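Local coordinates for thioesterase domain-containing protein (Pseudomonas aeruginosa, PDB 1ZKI) that is a hotdog-fold thioesterase that probably hydrolyses the thioester bond of acyl-CoA substrates, at residues E93-R99 / V110-Q116; L27-A32 / L64-S69; G51-F55 / C81-Y85. All coordinates share one frame; numbering follows the deposited sequence.

Interaction 1 of 3, residues E93-R99 / V110-Q116; sequences EVRCVAR and VEAEVRQ
Val94, Cys96 and Ala98 mesh with Val114 and Ala112 on the buried face of an antiparallel beta hairpin, two neighbouring strands of the hotdog sheet that wraps the central helix 51-70. At one end, Val94 CB rests 3.6 Å from Val114 CG1. Val114 turns its other branch, CG2, to Cys96. With SG anti to the backbone N (chi1 180°), Cys96 carries its sulfur along the strand until it lies 3.9 Å from Ala112 CB. Small side chains continue the row, Ala98 CB and Ala112 CB being 3.8 Å apart. Leu57 of the helix packs on Val94 and Cys96, and Thr61 on Cys96.

Hydrogen-bonded pairs Arg95-Arg115, Val97-Glu113 and Arg99-Glu111 alternate with these apolar pairs; Arg95 N gives a nearly straight bond of 2.9 Å to Arg115 O. Their side chains lie on the other, strongly charged face. Between these two strands no salt bridge crosses; each joins an Arg to the Glu two residues back. Arg95 grips Glu93 side-on, NE and NH2 both meeting OE2 (NE 2.8 Å), while Arg35 also binds that oxygen and Glu33 takes Arg95 NH1. Arg115 NE reaches Glu113 OE1 at 2.9 Å, approaching from above the carboxylate plane. One water joins Arg99 NE to Glu111 OE2, whereas Glu111 OE1 pairs with Lys123 of its own chain and with Lys123 of the second subunit. Back at the Val94 end the extended Gln116 side chain donates through NE2 to Asp91 O and to Glu93 O, 3.0 Å away; NE2 stands 54° out of the Glu93 carbonyl plane.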
loop_
_atom_site.group_PDB
_atom_site.type_symbol
_atom_site.label_atom_id
_atom_site.label_comp_id
_atom_site.label_asym_id
_atom_site.label_seq_id
_atom_site.Cartn_x
_atom_site.Cartn_y
_atom_site.Cartn_z
ATOM N N GLU A 93 -4.683 -3.653 22.306
ATOM C CA GLU A 93 -3.456 -3.364 21.580
ATOM C C GLU A 93 -3.617 -3.577 20.085
ATOM O O GLU A 93 -4.520 -4.291 19.632
ATOM C CB GLU A 93 -2.294 -4.216 22.098
ATOM C CG GLU A 93 -2.383 -5.685 21.713
ATOM C CD GLU A 93 -1.278 -6.510 22.362
ATOM O OE1 GLU A 93 -1.376 -6.734 23.595
ATOM O OE2 GLU A 93 -0.338 -6.936 21.633
ATOM N N VAL A 94 -2.702 -2.979 19.336
ATOM C CA VAL A 94 -2.647 -3.214 17.896
ATOM C C VAL A 94 -1.315 -3.847 17.517
ATOM O O VAL A 94 -0.311 -3.697 18.236
ATOM C CB VAL A 94 -2.898 -1.918 17.071
ATOM C CG1 VAL A 94 -4.330 -1.387 17.304
ATOM C CG2 VAL A 94 -1.851 -0.835 17.404
ATOM N N ARG A 95 -1.321 -4.554 16.389
ATOM C CA ARG A 95 -0.120 -5.155 15.830
ATOM C C ARG A 95 0.096 -4.570 14.460
ATOM O O ARG A 95 -0.844 -4.452 13.691
ATOM C CB ARG A 95 -0.282 -6.682 15.720
ATOM C CG ARG A 95 -0.524 -7.390 17.049
ATOM C CD ARG A 95 0.726 -7.324 17.882
ATOM N NE ARG A 95 0.618 -7.945 19.200
ATOM C CZ ARG A 95 1.208 -9.081 19.538
ATOM N NH1 ARG A 95 1.917 -9.767 18.637
ATOM N NH2 ARG A 95 1.095 -9.527 20.783
ATOM N N CYS A 96 1.337 -4.194 14.180
ATOM C CA CYS A 96 1.728 -3.780 12.839
ATOM C C CYS A 96 2.665 -4.823 12.258
ATOM O O CYS A 96 3.630 -5.241 12.916
ATOM C CB CYS A 96 2.404 -2.423 12.881
ATOM S SG CYS A 96 2.928 -1.861 11.221
ATOM N N VAL A 97 2.363 -5.264 11.038
ATOM C CA VAL A 97 3.278 -6.121 10.284
ATOM C C VAL A 97 3.699 -5.365 9.025
ATOM O O VAL A 97 2.838 -4.886 8.269
ATOM C CB VAL A 97 2.625 -7.469 9.908
ATOM C CG1 VAL A 97 3.587 -8.311 9.058
ATOM C CG2 VAL A 97 2.206 -8.215 11.181
ATOM N N ALA A 98 5.012 -5.244 8.822
ATOM C CA ALA A 98 5.550 -4.563 7.658
ATOM C C ALA A 98 6.358 -5.564 6.837
ATOM O O ALA A 98 6.978 -6.481 7.392
ATOM C CB ALA A 98 6.427 -3.382 8.069
ATOM N N ARG A 99 6.334 -5.377 5.517
ATOM C CA ARG A 99 6.963 -6.294 4.587
ATOM C C ARG A 99 7.670 -5.506 3.495
ATOM O O ARG A 99 7.044 -4.676 2.826
ATOM C CB ARG A 99 5.882 -7.182 3.967
ATOM C CG ARG A 99 6.405 -8.309 3.107
ATOM C CD ARG A 99 5.233 -9.221 2.669
ATOM N NE ARG A 99 4.510 -9.730 3.842
ATOM C CZ ARG A 99 4.834 -10.829 4.532
ATOM N NH1 ARG A 99 5.874 -11.585 4.175
ATOM N NH2 ARG A 99 4.108 -11.179 5.593
ATOM N N VAL A 110 8.315 -0.544 1.039
ATOM C CA VAL A 110 7.778 -1.338 2.148
ATOM C C VAL A 110 6.294 -1.052 2.306
ATOM O O VAL A 110 5.863 0.090 2.082
ATOM C CB VAL A 110 8.489 -0.993 3.502
ATOM C CG1 VAL A 110 8.092 -1.982 4.608
ATOM C CG2 VAL A 110 9.994 -0.972 3.342
ATOM N N GLU A 111 5.505 -2.088 2.620
ATOM C CA GLU A 111 4.098 -1.883 2.957
ATOM C C GLU A 111 3.884 -2.326 4.391
ATOM O O GLU A 111 4.718 -3.056 4.944
ATOM C CB GLU A 111 3.167 -2.657 2.014
ATOM C CG GLU A 111 3.247 -4.167 2.154
ATOM C CD GLU A 111 2.133 -4.918 1.382
ATOM O OE1 GLU A 111 1.159 -4.279 0.925
ATOM O OE2 GLU A 111 2.241 -6.153 1.243
ATOM N N ALA A 112 2.791 -1.881 5.002
ATOM C CA ALA A 112 2.492 -2.299 6.375
ATOM C C ALA A 112 1.004 -2.240 6.632
ATOM O O ALA A 112 0.286 -1.483 5.975
ATOM C CB ALA A 112 3.257 -1.449 7.398
ATOM N N GLU A 113 0.531 -3.079 7.548
ATOM C CA GLU A 113 -0.851 -3.024 7.985
ATOM C C GLU A 113 -0.876 -3.054 9.504
ATOM O O GLU A 113 0.004 -3.657 10.139
ATOM C CB GLU A 113 -1.692 -4.178 7.409
ATOM C CG GLU A 113 -1.223 -5.543 7.816
ATOM C CD GLU A 113 -2.224 -6.647 7.458
ATOM O OE1 GLU A 113 -2.091 -7.757 8.017
ATOM O OE2 GLU A 113 -3.145 -6.395 6.652
ATOM N N VAL A 114 -1.841 -2.348 10.074
ATOM C CA VAL A 114 -2.071 -2.366 11.512
ATOM C C VAL A 114 -3.413 -3.035 11.726
ATOM O O VAL A 114 -4.394 -2.698 11.046
ATOM C CB VAL A 114 -2.106 -0.942 12.097
ATOM C CG1 VAL A 114 -2.373 -0.981 13.618
ATOM C CG2 VAL A 114 -0.783 -0.206 11.776
ATOM N N ARG A 115 -3.449 -3.979 12.658
ATOM C CA ARG A 115 -4.671 -4.727 12.937
ATOM C C ARG A 115 -4.910 -4.848 14.429
ATOM O O ARG A 115 -3.986 -4.755 15.238
ATOM C CB ARG A 115 -4.588 -6.141 12.348
ATOM C CG ARG A 115 -4.622 -6.193 10.835
ATOM C CD ARG A 115 -4.733 -7.645 10.329
ATOM N NE ARG A 115 -4.892 -7.609 8.886
ATOM C CZ ARG A 115 -6.060 -7.522 8.264
ATOM N NH1 ARG A 115 -7.191 -7.510 8.956
ATOM N NH2 ARG A 115 -6.090 -7.454 6.946
ATOM N N GLN A 116 -6.160 -5.102 14.784
ATOM C CA GLN A 116 -6.475 -5.645 16.101
ATOM C C GLN A 116 -7.305 -6.898 15.806
ATOM O O GLN A 116 -8.493 -6.810 15.484
ATOM C CB GLN A 116 -7.251 -4.626 16.933
ATOM C CG GLN A 116 -7.499 -5.066 18.363
ATOM C CD GLN A 116 -8.144 -3.965 19.177
ATOM O OE1 GLN A 116 -9.335 -3.696 19.025
ATOM N NE2 GLN A 116 -7.374 -3.337 20.051
HETATM O O HOH W 1 2.045 -7.669 3.640
#

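Interaction 2 of 3, residues L27-A32 / L64-S69; sequences LGDGVA and LACSSS
Ser68 lies against the peptide groups of Gly28 and Gly30, the flat groups met where 27-32 packs on 64-69. Its CB lies 3.1 Å from Gly28 O, and its OG accepts a weak, bent bond from Gly30 N at 2.9 Å. The same hydroxyl donates to Ala65 O, 2.7 Å away, one turn back along the helix and tilted 22° from that carbonyl's plane. A chi1 of 73°, which sets OG between the backbone N and the carbonyl carbon, lets it serve both turn and helix. Gly30, with positive phi, presents its bare CA to the helix, close to Ala65 O and 4.1 Å from Ser69 CB.

The apolar contacts lie one turn earlier along the helix. Leu27 and Leu64 cross at about a right angle, with Leu27 CD2 packed 4.0 Å from Leu64 CB. Ala32 CB settles on the helix backbone itself, 3.5 Å from Ala65 N, and also meets the CB atoms of Leu64 and Ala65.

Residues 28-30 form the turn of a beta hairpin between strands 23-27 and 31-37, with Gly28 N bonded to Val31 O. The hairpin is thus held against the C-terminal part of the central hotdog helix 51-70. Gly30 and Ala32 pair with Val100 and Ala98 of strand 93-103, while Phe72, just beyond the helix, covers Leu27.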
loop_
_atom_site.group_PDB
_atom_site.type_symbol
_atom_site.label_atom_id
_atom_site.label_comp_id
_atom_site.label_asym_id
_atom_site.label_seq_id
_atom_site.Cartn_x
_atom_site.Cartn_y
_atom_site.Cartn_z
ATOM N N LEU A 27 10.965 -10.582 13.844
ATOM C CA LEU A 27 11.596 -10.206 12.583
ATOM C C LEU A 27 11.769 -11.451 11.731
ATOM O O LEU A 27 12.109 -12.526 12.248
ATOM C CB LEU A 27 12.989 -9.642 12.822
ATOM C CG LEU A 27 13.225 -8.419 13.693
ATOM C CD1 LEU A 27 14.707 -8.278 13.900
ATOM C CD2 LEU A 27 12.670 -7.192 13.017
ATOM N N GLY A 28 11.557 -11.299 10.432
ATOM C CA GLY A 28 11.789 -12.356 9.468
ATOM C C GLY A 28 12.669 -11.796 8.372
ATOM O O GLY A 28 13.404 -10.848 8.590
ATOM N N ASP A 29 12.608 -12.402 7.201
ATOM C CA ASP A 29 13.432 -11.981 6.085
ATOM C C ASP A 29 12.692 -10.867 5.360
ATOM O O ASP A 29 11.874 -11.142 4.468
ATOM C CB ASP A 29 13.670 -13.152 5.134
ATOM C CG ASP A 29 14.620 -12.794 3.987
ATOM O OD1 ASP A 29 15.181 -11.670 3.984
ATOM O OD2 ASP A 29 14.812 -13.647 3.088
ATOM N N GLY A 30 12.977 -9.623 5.744
ATOM C CA GLY A 30 12.315 -8.454 5.144
ATOM C C GLY A 30 10.904 -8.263 5.679
ATOM O O GLY A 30 10.055 -7.693 5.006
ATOM N N VAL A 31 10.662 -8.744 6.896
ATOM C CA VAL A 31 9.354 -8.622 7.543
ATOM C C VAL A 31 9.557 -8.391 9.047
ATOM O O VAL A 31 10.481 -8.949 9.654
ATOM C CB VAL A 31 8.439 -9.866 7.242
ATOM C CG1 VAL A 31 9.089 -11.160 7.705
ATOM C CG2 VAL A 31 7.038 -9.716 7.850
ATOM N N ALA A 32 8.712 -7.547 9.636
ATOM C CA ALA A 32 8.768 -7.275 11.066
ATOM C C ALA A 32 7.379 -7.103 11.641
ATOM O O ALA A 32 6.448 -6.738 10.920
ATOM C CB ALA A 32 9.618 -6.027 11.339
ATOM N N LEU A 64 12.261 -1.548 10.846
ATOM C CA LEU A 64 12.728 -2.850 11.313
ATOM C C LEU A 64 12.669 -3.901 10.201
ATOM O O LEU A 64 13.559 -4.739 10.080
ATOM C CB LEU A 64 11.916 -3.277 12.538
ATOM C CG LEU A 64 12.260 -2.548 13.850
ATOM C CD1 LEU A 64 11.334 -3.061 14.975
ATOM C CD2 LEU A 64 13.734 -2.737 14.224
ATOM N N ALA A 65 11.616 -3.851 9.378
ATOM C CA ALA A 65 11.535 -4.718 8.202
ATOM C C ALA A 65 12.706 -4.442 7.262
ATOM O O ALA A 65 13.335 -5.373 6.775
ATOM C CB ALA A 65 10.194 -4.537 7.469
ATOM N N CYS A 66 13.025 -3.163 7.042
ATOM C CA CYS A 66 14.186 -2.806 6.217
ATOM C C CYS A 66 15.469 -3.356 6.808
ATOM O O CYS A 66 16.263 -3.958 6.104
ATOM C CB CYS A 66 14.282 -1.306 6.044
ATOM S SG CYS A 66 13.020 -0.755 4.928
ATOM N N SER A 67 15.644 -3.176 8.112
ATOM C CA SER A 67 16.822 -3.698 8.786
ATOM C C SER A 67 16.926 -5.216 8.674
ATOM O O SER A 67 18.031 -5.764 8.587
ATOM C CB SER A 67 16.821 -3.260 10.243
ATOM O OG SER A 67 17.042 -1.860 10.316
ATOM N N SER A 68 15.790 -5.909 8.644
ATOM C CA SER A 68 15.842 -7.371 8.537
ATOM C C SER A 68 16.224 -7.805 7.124
ATOM O O SER A 68 16.665 -8.936 6.919
ATOM C CB SER A 68 14.521 -7.997 8.956
ATOM O OG SER A 68 13.534 -7.789 7.971
ATOM N N SER A 69 16.067 -6.898 6.163
ATOM C CA SER A 69 16.434 -7.142 4.770
ATOM C C SER A 69 17.909 -6.838 4.514
ATOM O O SER A 69 18.639 -7.688 3.978
ATOM C CB SER A 69 15.562 -6.281 3.848
ATOM O OG SER A 69 15.982 -6.400 2.504
#

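Interaction 3 of 3, residues G51-F55 / C81-Y85; sequences GGALF and CKINY
Tyr85 leaves its strand with CG anti to the carbonyl carbon (chi1 -62°), and this aims its ring at the first turn of helix 51-70, where Tyr85 OH donates to Gly51 O over 2.7 Å. Phe55, one helical turn later, has CG anti to its backbone N (chi1 178°) and sends its ring the opposite way, from the helix to Cys81 and Ile83 on the strand. The axes of segments 51-55 and 81-85 approach to 10.0 Å.

The Tyr85 ring meets the helix edge-on. Tyr85 CE1 passes 3.6 Å from Gly51 CA, a close approach made possible by the lack of a side chain there, and lies 4.0 Å from Leu54 CB. Ile83 CG1 covers one face of this ring, towards its rim. Beyond it, Ile83 CD1 reaches Phe55 CA, while Ile83 CG2 sits at the edge of the Phe55 ring, 4.0 Å from Phe55 CD1. Cys81 comes to the far end of that ring: Cys81 CB is 3.8 Å from Phe55 CE1, and its SG lies 5.0 Å from the Phe55 ring centroid, an oblique sulfur-aromatic contact.

This contact lays edge strand 76-85 of the chain's own sheet beside the N-terminal part of the central hotdog helix. The other side of the strand faces the second subunit, whose Glu80 binds Lys82 in a salt bridge. Gly51 O accepts both Tyr85 OH, standing 56° out of the carbonyl plane, and Phe55 N, from opposite faces. The phenol thus adds a second bond to a carbonyl already used by the helix, one polar link amid otherwise apolar contacts.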
loop_
_atom_site.group_PDB
_atom_site.type_symbol
_atom_site.label_atom_id
_atom_site.label_comp_id
_atom_site.label_asym_id
_atom_site.label_seq_id
_atom_site.Cartn_x
_atom_site.Cartn_y
_atom_site.Cartn_z
ATOM N N GLY A 51 -3.910 9.220 15.353
ATOM C CA GLY A 51 -3.330 8.897 14.054
ATOM C C GLY A 51 -1.808 9.000 14.040
ATOM O O GLY A 51 -1.144 8.253 13.324
ATOM N N GLY A 52 -1.257 9.936 14.813
ATOM C CA GLY A 52 0.190 10.063 14.896
ATOM C C GLY A 52 0.835 8.847 15.550
ATOM O O GLY A 52 1.937 8.438 15.169
ATOM N N ALA A 53 0.168 8.283 16.562
ATOM C CA ALA A 53 0.704 7.092 17.243
ATOM C C ALA A 53 0.668 5.887 16.316
ATOM O O ALA A 53 1.624 5.106 16.246
ATOM C CB ALA A 53 -0.059 6.829 18.517
ATOM N N LEU A 54 -0.427 5.760 15.579
ATOM C CA LEU A 54 -0.526 4.698 14.571
ATOM C C LEU A 54 0.543 4.843 13.485
ATOM O O LEU A 54 1.168 3.846 13.090
ATOM C CB LEU A 54 -1.913 4.683 13.951
ATOM C CG LEU A 54 -3.001 4.112 14.867
ATOM C CD1 LEU A 54 -4.435 4.452 14.385
ATOM C CD2 LEU A 54 -2.854 2.595 15.049
ATOM N N PHE A 55 0.768 6.063 13.006
ATOM C CA PHE A 55 1.809 6.262 12.018
ATOM C C PHE A 55 3.189 5.934 12.600
ATOM O O PHE A 55 4.012 5.327 11.922
ATOM C CB PHE A 55 1.785 7.683 11.471
ATOM C CG PHE A 55 2.878 7.950 10.491
ATOM C CD1 PHE A 55 2.649 7.788 9.123
ATOM C CD2 PHE A 55 4.149 8.321 10.941
ATOM C CE1 PHE A 55 3.672 8.018 8.197
ATOM C CE2 PHE A 55 5.187 8.553 10.036
ATOM C CZ PHE A 55 4.950 8.408 8.656
ATOM N N CYS A 81 6.300 8.319 3.366
ATOM C CA CYS A 81 5.329 7.275 3.710
ATOM C C CYS A 81 3.934 7.825 3.535
ATOM O O CYS A 81 3.715 9.031 3.700
ATOM C CB CYS A 81 5.529 6.825 5.161
ATOM S SG CYS A 81 4.614 5.328 5.555
ATOM N N LYS A 82 2.989 6.933 3.244
ATOM C CA LYS A 82 1.589 7.292 3.052
ATOM C C LYS A 82 0.774 6.285 3.828
ATOM O O LYS A 82 1.021 5.095 3.714
ATOM C CB LYS A 82 1.235 7.205 1.566
ATOM C CG LYS A 82 -0.229 7.555 1.211
ATOM C CD LYS A 82 -1.087 6.309 0.991
ATOM C CE LYS A 82 -2.309 6.645 0.121
ATOM N NZ LYS A 82 -3.347 7.361 0.873
ATOM N N ILE A 83 -0.202 6.770 4.590
ATOM C CA ILE A 83 -1.020 5.906 5.449
ATOM C C ILE A 83 -2.499 6.190 5.214
ATOM O O ILE A 83 -2.873 7.342 4.978
ATOM C CB ILE A 83 -0.663 6.153 6.971
ATOM C CG1 ILE A 83 -1.395 5.165 7.888
ATOM C CG2 ILE A 83 -0.955 7.623 7.418
ATOM C CD1 ILE A 83 -0.834 5.137 9.300
ATOM N N ASN A 84 -3.334 5.146 5.271
ATOM C CA ASN A 84 -4.793 5.296 5.333
ATOM C C ASN A 84 -5.263 4.816 6.680
ATOM O O ASN A 84 -4.828 3.764 7.148
ATOM C CB ASN A 84 -5.496 4.450 4.276
ATOM C CG ASN A 84 -5.721 5.200 3.003
ATOM O OD1 ASN A 84 -6.821 5.741 2.755
ATOM N ND2 ASN A 84 -4.693 5.270 2.200
ATOM N N TYR A 85 -6.170 5.575 7.276
ATOM C CA TYR A 85 -6.786 5.199 8.551
ATOM C C TYR A 85 -8.146 4.614 8.268
ATOM O O TYR A 85 -8.993 5.256 7.626
ATOM C CB TYR A 85 -6.927 6.438 9.435
ATOM C CG TYR A 85 -5.589 7.040 9.770
ATOM C CD1 TYR A 85 -4.772 6.441 10.730
ATOM C CD2 TYR A 85 -5.137 8.188 9.121
ATOM C CE1 TYR A 85 -3.515 6.978 11.045
ATOM C CE2 TYR A 85 -3.879 8.747 9.433
ATOM C CZ TYR A 85 -3.080 8.125 10.389
ATOM O OH TYR A 85 -1.856 8.671 10.708
#

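Interaction 1 lies nearest the centre of the chain and joins two strands by regular backbone bonding, with an apolar face inward and salt bridges outward. Interactions 2 and 3 instead fasten the sheet to helix 51-70, near its two ends and on opposite sides of the chain's centre, about 20 Å apart between centres. Each adds one hydroxyl bond to mainly apolar packing: a weak one at Ser68 in interaction 2, a short one at Tyr85, at the surface, in interaction 3. Interaction 1 touches both: Ala98 N probably bonds to Ala32 O, and Leu54 CD2 packs on Val114 CG1. Interactions 1 and 3 also approach the second subunit.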